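Local coordinates for Thiol:disulfide interchange protein DsbA (Pseudomonas aeruginosa, PDB 4ZL7) that probably introduces disulfide bonds into other periplasmic proteins by passing on its own redox-active disulfide, at residues I27-L32 and P154-N159. The protein carries 1 engineered substitution. Numbering follows the deposited sequence.
Sequences IEVVEL and PTMVVN
Met156 folds back on itself, with chi2 at -66° and chi3 at -60°, and this bend brings its thioether across to strand 27-32. Its CE meets Val29 CG1 at 3.6 Å, a methyl that points anti to the backbone N of Val29. SD of Met156 rests against CB and CG of Glu31. Val29, Glu31, Met156 and Val158 share this face of the sheet, where Val29 also touches Ile183 of helix 172-187 and Glu31 reaches Phe43 and Ile47 of helix 38-52. On the other face lie Val30, Leu32, Thr155 and Val157. There Leu32 CD1 packs on Val157 CG2 at 3.8 Å.

The backbones run antiparallel. Val30 and Val157 form a hydrogen-bonded pair, and the bond from Val30 N to Val157 O is 2.8 Å long and nearly straight, 177° at the hydrogen. Val157 N returns a bond to Val30 O at 2.9 Å. Leu32 N also bonds to Thr155 O; the return bond from Thr155 N to Leu32 O is weak.

Beyond the end of strand 155-158, Asn159 takes a positive phi. Its N still bonds to Glu28 O at 2.7 Å. Its side chain replaces the backbone as acceptor: OD1 receives Glu28 N at 3.0 Å, with the donor tilted from the carbonyl plane. ND2 hydrogen-bonds to Glu186 OE2, and the side chains of Ile27 and Asn159 cross at about a right angle, with Ile27 CD1 near ND2. One water donates to Glu28 OE1 at 2.6 Å and weakly to Val157 O, while Glu28 OE2 is bound by Ser22 N.

At the opposite end, Pro154 follows a cis peptide bond and touches His39 and Cys40. Such a cis-proline beside the CxxC motif, leading into a strand antiparallel to strand 27-33, is a hallmark of the thioredoxin fold.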
ATOM      1  N   ILE A  27       6.412 -15.173   0.754  1.00 10.49           N
ATOM      2  CA  ILE A  27       7.175 -14.067   1.320  1.00 10.02           C
ATOM      3  C   ILE A  27       6.370 -12.829   1.022  1.00 11.96           C
ATOM      4  O   ILE A  27       6.118 -12.513  -0.134  1.00  9.44           O
ATOM      5  CB  ILE A  27       8.587 -13.967   0.714  1.00 15.84           C
ATOM      6  CG1 ILE A  27       9.363 -15.296   0.864  1.00 14.99           C
ATOM      7  CG2 ILE A  27       9.360 -12.865   1.350  1.00 10.96           C
ATOM      8  CD1 ILE A  27       9.880 -15.533   2.225  1.00 24.07           C
ATOM      9  N   GLU A  28       5.959 -12.118   2.063  1.00  9.45           N
ATOM     10  CA  GLU A  28       5.143 -10.929   1.860  1.00  9.11           C
ATOM     11  C   GLU A  28       6.014  -9.709   1.537  1.00  8.71           C
ATOM     12  O   GLU A  28       7.065  -9.532   2.118  1.00  8.87           O
ATOM     13  CB  GLU A  28       4.330 -10.626   3.135  1.00  9.22           C
ATOM     14  CG  GLU A  28       3.267  -9.526   2.979  1.00  9.01           C
ATOM     15  CD  GLU A  28       2.555  -9.235   4.297  1.00 11.91           C
ATOM     16  OE1 GLU A  28       3.231  -8.769   5.252  1.00 10.00           O
ATOM     17  OE2 GLU A  28       1.340  -9.529   4.373  1.00 13.51           O
ATOM     18  N   VAL A  29       5.513  -8.855   0.650  1.00  8.52           N
ATOM     19  CA  VAL A  29       6.081  -7.543   0.407  1.00  9.21           C
ATOM     20  C   VAL A  29       4.934  -6.547   0.506  1.00  8.49           C
ATOM     21  O   VAL A  29       4.002  -6.576  -0.307  1.00  8.37           O
ATOM     22  CB  VAL A  29       6.677  -7.431  -0.983  1.00 12.09           C
ATOM     23  CG1 VAL A  29       7.101  -6.004  -1.255  1.00 17.71           C
ATOM     24  CG2 VAL A  29       7.822  -8.364  -1.111  1.00 12.04           C
ATOM     25  N   VAL A  30       4.978  -5.700   1.525  1.00  8.08           N
ATOM     26  CA  VAL A  30       3.978  -4.644   1.698  1.00  8.02           C
ATOM     27  C   VAL A  30       4.527  -3.271   1.288  1.00  8.32           C
ATOM     28  O   VAL A  30       5.622  -2.881   1.710  1.00  8.04           O
ATOM     29  CB  VAL A  30       3.515  -4.558   3.158  1.00  9.61           C
ATOM     30  CG1 VAL A  30       2.540  -3.381   3.331  1.00 11.32           C
ATOM     31  CG2 VAL A  30       2.918  -5.899   3.617  1.00 10.70           C
ATOM     32  N   GLU A  31       3.781  -2.554   0.439  1.00 10.30           N
ATOM     33  CA  GLU A  31       4.027  -1.124   0.257  1.00  8.22           C
ATOM     34  C   GLU A  31       2.951  -0.343   1.010  1.00  8.24           C
ATOM     35  O   GLU A  31       1.764  -0.444   0.681  1.00 10.00           O
ATOM     36  CB  GLU A  31       3.953  -0.674  -1.192  1.00 11.08           C
ATOM     37  CG  GLU A  31       4.290   0.831  -1.315  1.00 10.09           C
ATOM     38  CD  GLU A  31       3.806   1.481  -2.589  1.00 16.94           C
ATOM     39  OE1 GLU A  31       3.059   0.851  -3.355  1.00 15.94           O
ATOM     40  OE2 GLU A  31       4.186   2.641  -2.827  1.00 18.61           O
ATOM     41  N   LEU A  32       3.363   0.409   2.015  1.00  9.56           N
ATOM     42  CA  LEU A  32       2.437   1.311   2.684  1.00  9.82           C
ATOM     43  C   LEU A  32       2.414   2.613   1.920  1.00  9.58           C
ATOM     44  O   LEU A  32       3.462   3.114   1.559  1.00 11.87           O
ATOM     45  CB  LEU A  32       2.846   1.579   4.128  1.00  8.80           C
ATOM     46  CG  LEU A  32       2.593   0.304   4.920  1.00 18.17           C
ATOM     47  CD1 LEU A  32       3.901  -0.390   5.268  1.00 15.33           C
ATOM     48  CD2 LEU A  32       1.793   0.663   6.141  1.00 24.26           C
ATOM     49  N   PRO A 154       6.226   6.591   0.904  1.00 14.12           N
ATOM     50  CA  PRO A 154       6.045   5.142   0.872  1.00 12.54           C
ATOM     51  C   PRO A 154       7.077   4.431   1.705  1.00 12.80           C
ATOM     52  O   PRO A 154       8.225   4.856   1.745  1.00 12.73           O
ATOM     53  CB  PRO A 154       6.258   4.787  -0.610  1.00 13.73           C
ATOM     54  CG  PRO A 154       7.034   5.937  -1.185  1.00 13.88           C
ATOM     55  CD  PRO A 154       6.648   7.142  -0.395  1.00 17.89           C
ATOM     56  N   THR A 155       6.665   3.355   2.353  1.00 15.08           N
ATOM     57  CA  THR A 155       7.557   2.539   3.152  1.00 12.71           C
ATOM     58  C   THR A 155       7.289   1.105   2.774  1.00 13.37           C
ATOM     59  O   THR A 155       6.141   0.736   2.533  1.00 12.18           O
ATOM     60  CB  THR A 155       7.259   2.717   4.631  1.00 14.66           C
ATOM     61  OG1 THR A 155       7.586   4.044   5.006  1.00 14.79           O
ATOM     62  CG2 THR A 155       8.072   1.749   5.490  1.00 12.89           C
ATOM     63  N   MET A 156       8.345   0.303   2.708  1.00 12.78           N
ATOM     64  CA  MET A 156       8.211  -1.118   2.438  1.00 11.55           C
ATOM     65  C   MET A 156       8.421  -1.946   3.691  1.00 13.96           C
ATOM     66  O   MET A 156       9.307  -1.625   4.516  1.00  8.60           O
ATOM     67  CB  MET A 156       9.271  -1.552   1.417  1.00 15.26           C
ATOM     68  CG  MET A 156       9.388  -0.696   0.186  1.00 14.52           C
ATOM     69  SD  MET A 156       7.940  -0.746  -0.861  1.00 14.69           S
ATOM     70  CE  MET A 156       7.835  -2.483  -1.305  1.00 16.20           C
ATOM     71  N   VAL A 157       7.628  -3.010   3.813  1.00 13.23           N
ATOM     72  CA  VAL A 157       7.882  -4.077   4.770  1.00  7.26           C
ATOM     73  C   VAL A 157       7.953  -5.439   4.078  1.00  7.25           C
ATOM     74  O   VAL A 157       7.006  -5.845   3.380  1.00  9.06           O
ATOM     75  CB  VAL A 157       6.837  -4.110   5.883  1.00  7.99           C
ATOM     76  CG1 VAL A 157       7.237  -5.126   6.946  1.00  8.67           C
ATOM     77  CG2 VAL A 157       6.672  -2.714   6.515  1.00 18.26           C
ATOM     78  N   VAL A 158       9.070  -6.152   4.282  1.00 10.46           N
ATOM     79  CA  VAL A 158       9.227  -7.499   3.757  1.00 10.63           C
ATOM     80  C   VAL A 158       9.015  -8.523   4.857  1.00  7.85           C
ATOM     81  O   VAL A 158       9.623  -8.455   5.922  1.00  9.29           O
ATOM     82  CB  VAL A 158      10.607  -7.683   3.087  1.00 13.25           C
ATOM     83  CG1 VAL A 158      10.921  -9.141   2.847  1.00  8.68           C
ATOM     84  CG2 VAL A 158      10.666  -6.894   1.773  1.00 10.54           C
ATOM     85  N   ASN A 159       8.125  -9.461   4.574  1.00  8.14           N
ATOM     86  CA  ASN A 159       7.825 -10.603   5.423  1.00  9.22           C
ATOM     87  C   ASN A 159       7.563 -10.266   6.895  1.00 10.03           C
ATOM     88  O   ASN A 159       7.878 -11.060   7.761  1.00 11.25           O
ATOM     89  CB  ASN A 159       8.904 -11.705   5.313  1.00  9.90           C
ATOM     90  CG  ASN A 159       8.287 -13.099   5.121  1.00 10.94           C
ATOM     91  OD1 ASN A 159       7.231 -13.226   4.549  1.00 10.91           O
ATOM     92  ND2 ASN A 159       8.941 -14.124   5.620  1.00 12.18           N
TER
HETATM   93  O   HOH W   1       5.578  -7.700   5.161  1.00 10.52           O